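Local coordinates for probable aminotransferase (Pseudomonas aeruginosa, PDB 5YKR), which is probably a class-III aminotransferase, a two-subunit protein with the fold of pyridoxal-phosphate-dependent aminotransferases and its cofactor covalently bound, at residues Pro94-Ala99 with Ala344-Glu349; Lys158-Asn163 with Glu212-His217; Ser294-Cys299 with Ala337-Thr342. All coordinates share one frame; numbering follows the deposited sequence. Where two conformers were deposited one is given.

Interaction 1: Pro94-Ala99 with Ala344-Glu349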
ATOM      1  N   PRO A  94      -2.960 -15.091  18.902  1.00 12.35           N
ATOM      2  CA  PRO A  94      -1.718 -15.151  19.629  1.00 12.69           C
ATOM      3  C   PRO A  94      -0.483 -15.558  18.799  1.00 11.07           C
ATOM      4  O   PRO A  94       0.594 -14.962  18.981  1.00 11.78           O
ATOM      5  CB  PRO A  94      -1.990 -16.169  20.734  1.00 13.58           C
ATOM      6  CG  PRO A  94      -3.422 -16.199  20.853  1.00 18.44           C
ATOM      7  CD  PRO A  94      -4.058 -15.773  19.595  1.00 12.98           C
ATOM      8  N   ALA A  95      -0.633 -16.523  17.879  1.00 11.20           N
ATOM      9  CA  ALA A  95       0.530 -16.921  17.107  1.00 12.06           C
ATOM     10  C   ALA A  95       1.022 -15.780  16.204  1.00 10.95           C
ATOM     11  O   ALA A  95       2.237 -15.627  15.956  1.00 10.91           O
ATOM     12  CB  ALA A  95       0.230 -18.135  16.258  1.00 12.30           C
ATOM     13  N   VAL A  96       0.071 -15.002  15.686  1.00 10.22           N
ATOM     14  CA  VAL A  96       0.380 -13.962  14.761  1.00 10.82           C
ATOM     15  C   VAL A  96       0.973 -12.769  15.490  1.00  9.44           C
ATOM     16  O   VAL A  96       2.025 -12.236  15.087  1.00 10.28           O
ATOM     17  CB  VAL A  96      -0.835 -13.567  13.901  1.00 11.15           C
ATOM     18  CG1 VAL A  96      -0.496 -12.460  12.906  1.00 12.07           C
ATOM     19  CG2 VAL A  96      -1.413 -14.776  13.165  1.00 11.61           C
ATOM     20  N   ALA A  97       0.369 -12.379  16.598  1.00 11.06           N
ATOM     21  CA  ALA A  97       0.931 -11.314  17.432  1.00 11.09           C
ATOM     22  C   ALA A  97       2.319 -11.649  17.947  1.00 10.67           C
ATOM     23  O   ALA A  97       3.213 -10.790  17.932  1.00 11.35           O
ATOM     24  CB  ALA A  97       0.015 -10.976  18.582  1.00 13.23           C
ATOM     25  N   ASP A  98       2.525 -12.913  18.353  1.00 11.27           N
ATOM     26  CA  ASP A  98       3.831 -13.353  18.811  1.00 11.80           C
ATOM     27  C   ASP A  98       4.876 -13.289  17.702  1.00 10.84           C
ATOM     28  O   ASP A  98       6.022 -12.868  17.931  1.00 11.58           O
ATOM     29  CB  ASP A  98       3.799 -14.771  19.401  1.00 12.33           C
ATOM     30  CG  ASP A  98       3.160 -14.830  20.809  1.00 15.84           C
ATOM     31  OD1 ASP A  98       2.857 -13.775  21.460  1.00 18.26           O
ATOM     32  OD2 ASP A  98       2.952 -15.983  21.234  1.00 19.84           O
ATOM     33  N   ALA A  99       4.476 -13.715  16.487  1.00  9.63           N
ATOM     34  CA  ALA A  99       5.391 -13.689  15.350  1.00  9.80           C
ATOM     35  C   ALA A  99       5.776 -12.236  15.002  1.00 10.02           C
ATOM     36  O   ALA A  99       6.947 -11.947  14.676  1.00 10.91           O
ATOM     37  CB  ALA A  99       4.786 -14.358  14.152  1.00 10.38           C
ATOM     38  N   ALA A 344       0.253 -21.084   8.870  1.00  9.89           N
ATOM     39  CA  ALA A 344       0.614 -22.339   9.610  1.00 10.75           C
ATOM     40  C   ALA A 344      -0.345 -22.617  10.762  1.00 10.73           C
ATOM     41  O   ALA A 344      -0.662 -23.770  11.040  1.00 13.24           O
ATOM     42  CB  ALA A 344       2.022 -22.242  10.127  1.00 11.15           C
ATOM     43  N   GLU A 345      -0.775 -21.559  11.450  1.00 10.38           N
ATOM     44  CA  GLU A 345      -1.460 -21.705  12.728  1.00 10.99           C
ATOM     45  C   GLU A 345      -2.897 -21.255  12.770  1.00 11.56           C
ATOM     46  O   GLU A 345      -3.632 -21.703  13.662  1.00 15.06           O
ATOM     47  CB  GLU A 345      -0.681 -20.991  13.842  1.00 11.12           C
ATOM     48  CG  GLU A 345       0.782 -21.356  13.919  1.00 12.41           C
ATOM     49  CD  GLU A 345       1.053 -22.794  14.298  1.00 13.85           C
ATOM     50  OE1 GLU A 345       0.195 -23.427  14.970  1.00 15.22           O
ATOM     51  OE2 GLU A 345       2.116 -23.276  13.912  1.00 16.57           O
ATOM     52  N   VAL A 346      -3.330 -20.414  11.826  1.00  9.87           N
ATOM     53  CA  VAL A 346      -4.642 -19.778  11.931  1.00 11.24           C
ATOM     54  C   VAL A 346      -5.640 -20.261  10.875  1.00 11.16           C
ATOM     55  O   VAL A 346      -6.749 -20.607  11.189  1.00 12.11           O
ATOM     56  CB  VAL A 346      -4.492 -18.239  11.893  1.00 12.76           C
ATOM     57  CG1 VAL A 346      -5.832 -17.543  11.945  1.00 14.27           C
ATOM     58  CG2 VAL A 346      -3.624 -17.771  13.048  1.00 13.15           C
ATOM     59  N   MET A 347      -5.250 -20.232   9.602  1.00 11.05           N
ATOM     60  CA  MET A 347      -6.132 -20.538   8.465  1.00 11.52           C
ATOM     61  C   MET A 347      -6.173 -22.032   8.215  1.00 12.33           C
ATOM     62  O   MET A 347      -5.743 -22.520   7.165  1.00 14.50           O
ATOM     63  CB  MET A 347      -5.626 -19.783   7.232  1.00 12.33           C
ATOM     64  CG  MET A 347      -5.800 -18.316   7.350  1.00 12.79           C
ATOM     65  SD  MET A 347      -5.259 -17.372   5.939  1.00 12.82           S
ATOM     66  CE  MET A 347      -6.265 -18.019   4.637  1.00 15.40           C
ATOM     67  N   THR A 348      -6.677 -22.751   9.211  1.00 13.09           N
ATOM     68  CA  THR A 348      -6.711 -24.198   9.203  1.00 13.35           C
ATOM     69  C   THR A 348      -8.111 -24.733   8.909  1.00 12.54           C
ATOM     70  O   THR A 348      -9.106 -24.036   9.003  1.00 13.20           O
ATOM     71  CB  THR A 348      -6.271 -24.760  10.565  1.00 14.61           C
ATOM     72  OG1 THR A 348      -7.242 -24.357  11.550  1.00 15.15           O
ATOM     73  CG2 THR A 348      -4.895 -24.255  10.903  1.00 17.28           C
ATOM     74  N   GLU A 349      -8.164 -26.024   8.587  1.00 15.89           N
ATOM     75  CA  GLU A 349      -9.458 -26.687   8.349  1.00 16.45           C
ATOM     76  C   GLU A 349     -10.315 -26.587   9.615  1.00 15.53           C
ATOM     77  O   GLU A 349     -11.515 -26.356   9.525  1.00 16.42           O
ATOM     78  CB  GLU A 349      -9.255 -28.180   7.985  1.00 20.85           C
ATOM     79  CG  GLU A 349     -10.539 -28.984   7.789  1.00 29.65           C
ATOM     80  CD  GLU A 349     -10.250 -30.411   7.297  1.00 39.75           C
ATOM     81  OE1 GLU A 349     -10.038 -30.522   6.072  1.00 48.85           O
ATOM     82  OE2 GLU A 349     -10.199 -31.412   8.092  1.00 47.93           O
TER

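Interaction 2: Lys158-Asn163 with Glu212-His217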
ATOM      1  N   LYS A 158      -6.700  -3.039 -22.611  1.00 14.58           N
ATOM      2  CA  LYS A 158      -7.961  -3.007 -21.880  1.00 14.74           C
ATOM      3  C   LYS A 158      -8.069  -4.094 -20.825  1.00 13.72           C
ATOM      4  O   LYS A 158      -7.537  -5.170 -20.996  1.00 13.77           O
ATOM      5  CB  LYS A 158      -9.188  -3.005 -22.808  1.00 17.73           C
ATOM      6  CG  LYS A 158      -9.009  -1.849 -23.761  1.00 21.39           C
ATOM      7  CD  LYS A 158     -10.228  -1.301 -24.313  1.00 22.90           C
ATOM      8  CE  LYS A 158      -9.828  -0.154 -25.209  1.00 24.84           C
ATOM      9  NZ  LYS A 158     -10.795  -0.262 -26.185  1.00 28.23           N
ATOM     10  N   VAL A 159      -8.749  -3.770 -19.742  1.00 12.33           N
ATOM     11  CA  VAL A 159      -9.103  -4.739 -18.714  1.00 12.07           C
ATOM     12  C   VAL A 159     -10.627  -4.835 -18.726  1.00 10.67           C
ATOM     13  O   VAL A 159     -11.312  -3.804 -18.793  1.00 11.36           O
ATOM     14  CB  VAL A 159      -8.594  -4.333 -17.302  1.00 13.32           C
ATOM     15  CG1 VAL A 159      -9.166  -3.023 -16.776  1.00 16.90           C
ATOM     16  CG2 VAL A 159      -8.961  -5.341 -16.260  1.00 13.38           C
ATOM     17  N   VAL A 160     -11.148  -6.048 -18.585  1.00 10.16           N
ATOM     18  CA  VAL A 160     -12.567  -6.257 -18.319  1.00  9.95           C
ATOM     19  C   VAL A 160     -12.761  -6.325 -16.813  1.00  9.28           C
ATOM     20  O   VAL A 160     -12.114  -7.126 -16.109  1.00  9.61           O
ATOM     21  CB  VAL A 160     -13.103  -7.559 -18.986  1.00 11.32           C
ATOM     22  CG1 VAL A 160     -14.470  -7.952 -18.407  1.00 12.09           C
ATOM     23  CG2 VAL A 160     -13.207  -7.341 -20.524  1.00 12.34           C
ATOM     24  N   VAL A 161     -13.715  -5.523 -16.346  1.00  9.22           N
ATOM     25  CA  VAL A 161     -14.241  -5.615 -15.008  1.00  9.63           C
ATOM     26  C   VAL A 161     -15.781  -5.751 -15.104  1.00 10.26           C
ATOM     27  O   VAL A 161     -16.383  -5.538 -16.166  1.00  9.94           O
ATOM     28  CB  VAL A 161     -13.835  -4.483 -14.086  1.00 10.55           C
ATOM     29  CG1 VAL A 161     -12.320  -4.426 -13.931  1.00 12.47           C
ATOM     30  CG2 VAL A 161     -14.374  -3.146 -14.589  1.00 11.22           C
ATOM     31  N   PHE A 162     -16.396  -6.108 -13.975  1.00 10.59           N
ATOM     32  CA  PHE A 162     -17.846  -6.294 -13.899  1.00 10.19           C
ATOM     33  C   PHE A 162     -18.532  -5.132 -13.202  1.00 10.35           C
ATOM     34  O   PHE A 162     -17.991  -4.505 -12.283  1.00  9.99           O
ATOM     35  CB  PHE A 162     -18.167  -7.650 -13.242  1.00 11.20           C
ATOM     36  CG  PHE A 162     -17.668  -8.818 -14.064  1.00 12.10           C
ATOM     37  CD1 PHE A 162     -18.324  -9.191 -15.208  1.00 13.88           C
ATOM     38  CD2 PHE A 162     -16.524  -9.476 -13.757  1.00 16.72           C
ATOM     39  CE1 PHE A 162     -17.873 -10.220 -16.005  1.00 14.08           C
ATOM     40  CE2 PHE A 162     -16.047 -10.488 -14.558  1.00 16.52           C
ATOM     41  CZ  PHE A 162     -16.717 -10.866 -15.685  1.00 15.07           C
ATOM     42  N   ASN A 163     -19.761  -4.845 -13.623  1.00 10.33           N
ATOM     43  CA  ASN A 163     -20.474  -3.705 -13.062  1.00 10.28           C
ATOM     44  C   ASN A 163     -20.687  -3.940 -11.543  1.00 10.20           C
ATOM     45  O   ASN A 163     -21.074  -5.051 -11.125  1.00 11.53           O
ATOM     46  CB  ASN A 163     -21.811  -3.508 -13.809  1.00 10.38           C
ATOM     47  CG  ASN A 163     -22.467  -2.172 -13.519  1.00 10.69           C
ATOM     48  OD1 ASN A 163     -21.810  -1.161 -13.251  1.00 12.62           O
ATOM     49  ND2 ASN A 163     -23.829  -2.194 -13.464  1.00 11.58           N
ATOM     50  N   GLU A 212     -18.187 -12.510 -24.218  1.00 14.86           N
ATOM     51  CA  GLU A 212     -17.658 -12.894 -25.531  1.00 15.81           C
ATOM     52  C   GLU A 212     -17.501 -11.673 -26.446  1.00 15.74           C
ATOM     53  O   GLU A 212     -16.448 -11.475 -27.080  1.00 15.26           O
ATOM     54  CB  GLU A 212     -18.559 -13.959 -26.154  1.00 18.80           C
ATOM     55  CG  GLU A 212     -18.286 -14.278 -27.608  1.00 21.48           C
ATOM     56  CD  GLU A 212     -16.929 -14.819 -27.928  1.00 27.49           C
ATOM     57  OE1 GLU A 212     -16.577 -15.760 -27.231  1.00 35.34           O
ATOM     58  OE2 GLU A 212     -16.235 -14.342 -28.906  1.00 37.82           O
ATOM     59  N   ALA A 213     -18.556 -10.854 -26.484  1.00 14.35           N
ATOM     60  CA  ALA A 213     -18.509  -9.662 -27.336  1.00 15.07           C
ATOM     61  C   ALA A 213     -17.370  -8.704 -26.944  1.00 13.85           C
ATOM     62  O   ALA A 213     -16.680  -8.118 -27.791  1.00 14.76           O
ATOM     63  CB  ALA A 213     -19.834  -8.921 -27.338  1.00 15.10           C
ATOM     64  N   ALA A 214     -17.148  -8.562 -25.644  1.00 13.19           N
ATOM     65  CA  ALA A 214     -16.045  -7.720 -25.170  1.00 12.91           C
ATOM     66  C   ALA A 214     -14.661  -8.266 -25.552  1.00 12.78           C
ATOM     67  O   ALA A 214     -13.823  -7.544 -26.052  1.00 13.22           O
ATOM     68  CB  ALA A 214     -16.130  -7.554 -23.653  1.00 13.53           C
ATOM     69  N   LEU A 215     -14.441  -9.557 -25.293  1.00 12.34           N
ATOM     70  CA  LEU A 215     -13.135 -10.166 -25.575  1.00 13.87           C
ATOM     71  C   LEU A 215     -12.816 -10.253 -27.068  1.00 14.36           C
ATOM     72  O   LEU A 215     -11.648 -10.191 -27.458  1.00 14.82           O
ATOM     73  CB  LEU A 215     -13.029 -11.557 -24.952  1.00 13.97           C
ATOM     74  CG  LEU A 215     -13.232 -11.637 -23.452  1.00 15.59           C
ATOM     75  CD1 LEU A 215     -12.985 -13.069 -22.971  1.00 15.93           C
ATOM     76  CD2 LEU A 215     -12.392 -10.644 -22.677  1.00 15.65           C
ATOM     77  N   ALA A 216     -13.870 -10.350 -27.892  1.00 14.50           N
ATOM     78  CA  ALA A 216     -13.678 -10.530 -29.328  1.00 16.21           C
ATOM     79  C   ALA A 216     -13.003  -9.341 -30.004  1.00 16.10           C
ATOM     80  O   ALA A 216     -12.473  -9.457 -31.104  1.00 17.48           O
ATOM     81  CB  ALA A 216     -15.025 -10.825 -30.022  1.00 19.14           C
ATOM     82  N   HIS A 217     -13.007  -8.179 -29.358  1.00 15.94           N
ATOM     83  CA  HIS A 217     -12.276  -7.023 -29.912  1.00 15.61           C
ATOM     84  C   HIS A 217     -10.774  -7.260 -30.007  1.00 15.25           C
ATOM     85  O   HIS A 217     -10.083  -6.557 -30.737  1.00 19.06           O
ATOM     86  CB  HIS A 217     -12.552  -5.730 -29.153  1.00 14.54           C
ATOM     87  CG  HIS A 217     -13.984  -5.348 -29.157  1.00 14.77           C
ATOM     88  ND1 HIS A 217     -14.612  -4.762 -30.240  1.00 17.44           N
ATOM     89  CD2 HIS A 217     -14.949  -5.588 -28.241  1.00 14.46           C
ATOM     90  CE1 HIS A 217     -15.882  -4.576 -29.928  1.00 17.74           C
ATOM     91  NE2 HIS A 217     -16.121  -5.062 -28.738  1.00 18.83           N
TER

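Interaction 3: Ser294-Cys299 with Ala337-Thr342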
ATOM      1  N   SER A 294      -0.799  -5.750   3.727  0.50  8.17           N
ATOM      2  CA  SER A 294      -0.169  -6.808   2.933  0.50  8.48           C
ATOM      3  C   SER A 294      -1.148  -7.399   1.948  0.50  8.45           C
ATOM      4  O   SER A 294      -2.379  -7.304   2.132  0.50 10.10           O
ATOM      5  CB  SER A 294       0.334  -7.953   3.814  0.50  8.90           C
ATOM      6  OG  SER A 294       1.133  -7.590   4.917  0.50 10.26           O
ATOM      7  N   ALA A 295      -0.591  -7.993   0.895  1.00  7.57           N
ATOM      8  CA  ALA A 295      -1.339  -8.911   0.046  1.00  7.89           C
ATOM      9  C   ALA A 295      -0.330  -9.822  -0.639  1.00  7.66           C
ATOM     10  O   ALA A 295       0.873  -9.498  -0.717  1.00  7.46           O
ATOM     11  CB  ALA A 295      -2.177  -8.157  -1.003  1.00  8.00           C
ATOM     12  N   VAL A 296      -0.845 -10.940  -1.175  1.00  8.43           N
ATOM     13  CA  VAL A 296      -0.072 -11.773  -2.059  1.00  8.45           C
ATOM     14  C   VAL A 296      -0.766 -11.859  -3.405  1.00  8.43           C
ATOM     15  O   VAL A 296      -2.010 -11.747  -3.502  1.00  8.66           O
ATOM     16  CB  VAL A 296       0.127 -13.201  -1.480  1.00  9.72           C
ATOM     17  CG1 VAL A 296       0.972 -13.154  -0.215  1.00 10.23           C
ATOM     18  CG2 VAL A 296      -1.206 -13.924  -1.218  1.00 10.16           C
ATOM     19  N   TRP A 297       0.009 -12.103  -4.447  1.00  8.04           N
ATOM     20  CA  TRP A 297      -0.530 -12.508  -5.702  1.00  8.43           C
ATOM     21  C   TRP A 297       0.287 -13.623  -6.268  1.00  8.36           C
ATOM     22  O   TRP A 297       1.498 -13.656  -6.091  1.00  8.24           O
ATOM     23  CB  TRP A 297      -0.731 -11.365  -6.666  1.00  9.74           C
ATOM     24  CG  TRP A 297       0.427 -10.667  -7.147  1.00 10.17           C
ATOM     25  CD1 TRP A 297       0.970  -9.541  -6.633  1.00  9.76           C
ATOM     26  CD2 TRP A 297       1.176 -11.010  -8.313  1.00 10.26           C
ATOM     27  NE1 TRP A 297       2.038  -9.139  -7.415  1.00 11.34           N
ATOM     28  CE2 TRP A 297       2.190 -10.027  -8.459  1.00 10.36           C
ATOM     29  CE3 TRP A 297       1.104 -12.059  -9.253  1.00 11.08           C
ATOM     30  CZ2 TRP A 297       3.131 -10.061  -9.490  1.00 11.60           C
ATOM     31  CZ3 TRP A 297       2.028 -12.074 -10.285  1.00 12.42           C
ATOM     32  CH2 TRP A 297       2.985 -11.086 -10.413  1.00 11.88           C
ATOM     33  N   GLY A 298      -0.393 -14.498  -6.972  1.00  8.14           N
ATOM     34  CA  GLY A 298       0.226 -15.669  -7.594  1.00  7.78           C
ATOM     35  C   GLY A 298      -0.165 -15.838  -9.035  1.00  8.55           C
ATOM     36  O   GLY A 298      -1.167 -15.272  -9.461  1.00  9.48           O
ATOM     37  N   CYS A 299       0.677 -16.566  -9.786  1.00  7.91           N
ATOM     38  CA  CYS A 299       0.364 -16.835 -11.184  1.00  8.31           C
ATOM     39  C   CYS A 299       0.813 -18.196 -11.597  1.00  8.90           C
ATOM     40  O   CYS A 299       1.688 -18.830 -10.967  1.00  9.61           O
ATOM     41  CB  CYS A 299       0.962 -15.777 -12.082  1.00 10.22           C
ATOM     42  SG  CYS A 299       2.771 -15.758 -12.218  1.00  9.73           S
ATOM     43  N   ALA A 337       6.798 -12.853   8.415  1.00  8.13           N
ATOM     44  CA  ALA A 337       6.632 -13.533   9.700  1.00  8.38           C
ATOM     45  C   ALA A 337       5.137 -13.691  10.054  1.00  7.85           C
ATOM     46  O   ALA A 337       4.693 -14.741  10.519  1.00  8.61           O
ATOM     47  CB  ALA A 337       7.348 -12.787  10.784  1.00  8.78           C
ATOM     48  N   ALA A 338       4.376 -12.605   9.856  1.00  8.12           N
ATOM     49  CA  ALA A 338       2.947 -12.635  10.149  1.00  8.47           C
ATOM     50  C   ALA A 338       2.201 -13.581   9.234  1.00  8.59           C
ATOM     51  O   ALA A 338       1.270 -14.272   9.676  1.00  8.64           O
ATOM     52  CB  ALA A 338       2.363 -11.229  10.096  1.00  8.81           C
ATOM     53  N   MET A 339       2.541 -13.585   7.957  1.00  9.06           N
ATOM     54  CA  MET A 339       1.926 -14.517   6.999  1.00 10.29           C
ATOM     55  C   MET A 339       2.215 -15.973   7.374  1.00 10.02           C
ATOM     56  O   MET A 339       1.345 -16.849   7.258  1.00  9.17           O
ATOM     57  CB  MET A 339       2.431 -14.290   5.553  1.00 11.67           C
ATOM     58  CG  MET A 339       1.948 -13.014   4.974  1.00 12.46           C
ATOM     59  SD  MET A 339       2.611 -12.929   3.260  1.00 13.00           S
ATOM     60  CE  MET A 339       1.961 -11.280   2.948  1.00 15.59           C
ATOM     61  N   ARG A 340       3.458 -16.247   7.764  1.00  9.24           N
ATOM     62  CA  ARG A 340       3.814 -17.606   8.108  1.00  9.26           C
ATOM     63  C   ARG A 340       2.948 -18.077   9.267  1.00 10.09           C
ATOM     64  O   ARG A 340       2.365 -19.170   9.218  1.00 10.11           O
ATOM     65  CB  ARG A 340       5.287 -17.732   8.418  1.00  9.91           C
ATOM     66  CG  ARG A 340       5.694 -19.106   8.913  1.00 11.03           C
ATOM     67  CD  ARG A 340       7.167 -19.220   8.982  1.00 11.63           C
ATOM     68  NE  ARG A 340       7.586 -20.575   9.329  1.00 13.28           N
ATOM     69  CZ  ARG A 340       8.843 -20.991   9.282  1.00 13.02           C
ATOM     70  NH1 ARG A 340       9.834 -20.136   8.967  1.00 12.99           N
ATOM     71  NH2 ARG A 340       9.079 -22.267   9.504  1.00 17.69           N
ATOM     72  N   ALA A 341       2.844 -17.245  10.319  1.00  9.39           N
ATOM     73  CA  ALA A 341       1.998 -17.623  11.429  1.00  9.24           C
ATOM     74  C   ALA A 341       0.556 -17.805  11.019  1.00  9.01           C
ATOM     75  O   ALA A 341      -0.139 -18.716  11.479  1.00  9.42           O
ATOM     76  CB  ALA A 341       2.108 -16.592  12.533  1.00  9.88           C
ATOM     77  N   THR A 342       0.054 -16.917  10.157  1.00  9.04           N
ATOM     78  CA  THR A 342      -1.309 -17.026   9.724  1.00  9.45           C
ATOM     79  C   THR A 342      -1.592 -18.310   8.979  1.00  9.24           C
ATOM     80  O   THR A 342      -2.595 -19.015   9.268  1.00  9.44           O
ATOM     81  CB  THR A 342      -1.665 -15.782   8.857  1.00  9.52           C
ATOM     82  OG1 THR A 342      -1.546 -14.605   9.659  1.00  9.23           O
ATOM     83  CG2 THR A 342      -3.076 -15.899   8.297  1.00 10.69           C
TER

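Interaction 1: Pro94-Ala99 with Ala344-Glu349
Val96 and Val346 meet methyl to methyl, CG2 against CG2 at 3.7 Å, with the two side chains roughly perpendicular. Both valines adopt the same rotamer: CG1 lies opposite the backbone N (chi1 -180° in Val96, 178° in Val346), which leaves CG2 beside the N as the branch that reaches across. The preceding residue on each segment adds a second pair. Ala95 directs its methyl at the base of Glu345, with Ala95 CB 3.9 Å from Glu345 CB and 4.0 Å from Glu345 CG. Glu345 thus offers its aliphatic root while a bend at chi2 (-65°) carries the carboxylate away. The contact illustrates how a pair of helices can be joined by two apolar touches, a buried valine pair and an outer, more exposed Ala95-Glu345 pair. Just beyond Val346 the chain turns in an inverse gamma turn at Met347, and Thr348 N-caps the next helix through OG1 to Ala351 N. Val96 also rests on Ala341 and Thr342 of helix 333-346, Val346 packs on Phe89 and Gln93, and Asp98 forms a salt bridge with Arg105 of the second subunit, placing helix 94-104 between helix 333-346 and the neighbouring chain.

Interaction 2: Lys158-Asn163 with Glu212-His217
The backbone bond from Ala216 N to Glu212 O, 2.9 Å long, spans the helical turn that brings Ala214 and Leu215 against Val160. The setting is a beta-alpha-beta crossover: strand 200-203 leads into helix 208-215 and on to the parallel strand 220-225, and strand 158-162 lies between those two strands in the large mixed sheet characteristic of this aminotransferase fold. The helix therefore passes over the middle strand, where Val160 makes the contact with Ala214 and Leu215. A single methyl, Val160 CG2, does the work, lying 4.0 Å from Leu215 CD2 and 4.3 Å from Ala214 CB. The Val160 and Leu215 side chains meet nearly square to one another. In Leu215, chi1 of -58° and chi2 of -176° together carry CD2 to the strand although the root of the side chain does not face it. All three residues are buried, and Leu215 also touches Val220 of the next strand and Leu248 of helix 241-251. Salt bridges flank this apolar core, from Lys158 to Asp219 and from Glu212 to Arg251. Beyond the turn, the edge of the His217 ring faces the backbone, with Ala214 O in the ring plane and 3.1 Å from His217 CD2.

Interaction 3: Ser294-Cys299 with Ala337-Thr342
The terminal methyl of Met339 settles between Val296 of the strand and Ser294 just before it, CE lying 3.8 Å from Ser294 CB and 3.8 Å from Val296 CG1. The sulfur shares in the contact, since Met339 SD is also 3.8 Å from Val296 CG1. The Val296 and Met339 side chains lie alongside one another, pointing opposite ways, so the thioether runs beside the valine branch. An extended chain beyond CG (chi3 -176°) gives Met339 the length to cross from helix to sheet. In the next shell, Ile288 touches both Met339 and Val296, and Met339 also touches Val135 of the adjoining strand 132-136. Ile288 lies two positions after Lys286, the lysine modified by the cofactor, so this packing borders the cofactor-bearing part of the chain. The polar end of Ser294, in the conformer described here, bonds to Ile292 O. Further out, Ala338 O is gripped by two donors of Thr342, OG1 at 2.8 Å and N, from opposite faces of its plane. What joins helix 333-346 to strand 295-299 here is thus buried dispersion contact through one unbranched thioether, which requires close fit but no precise bond direction.

How the interactions relate
From the N terminus, segment 94-99 comes first and waits longest for its partner: interaction 1 closes only at 344-349, enclosing the other two contacts. Inside that span interaction 2 closes a loop of 48 residues between 158-163 and 212-217, and interaction 3 follows in series, joining 294-299 to 337-342. Nothing crosses; both are nested. Interactions 2 and 3 dock helices on different strands of the same seven-stranded sheet, their centres about 30 Å apart. Interactions 1 and 3 share helix 333-346 and touch, with Met347 N 2.9 Å from Thr342 O in a probable hydrogen bond. Through that helix, strand 295-299 is linked to helix 94-104, while interaction 2 lies across the chain's centre from interaction 1.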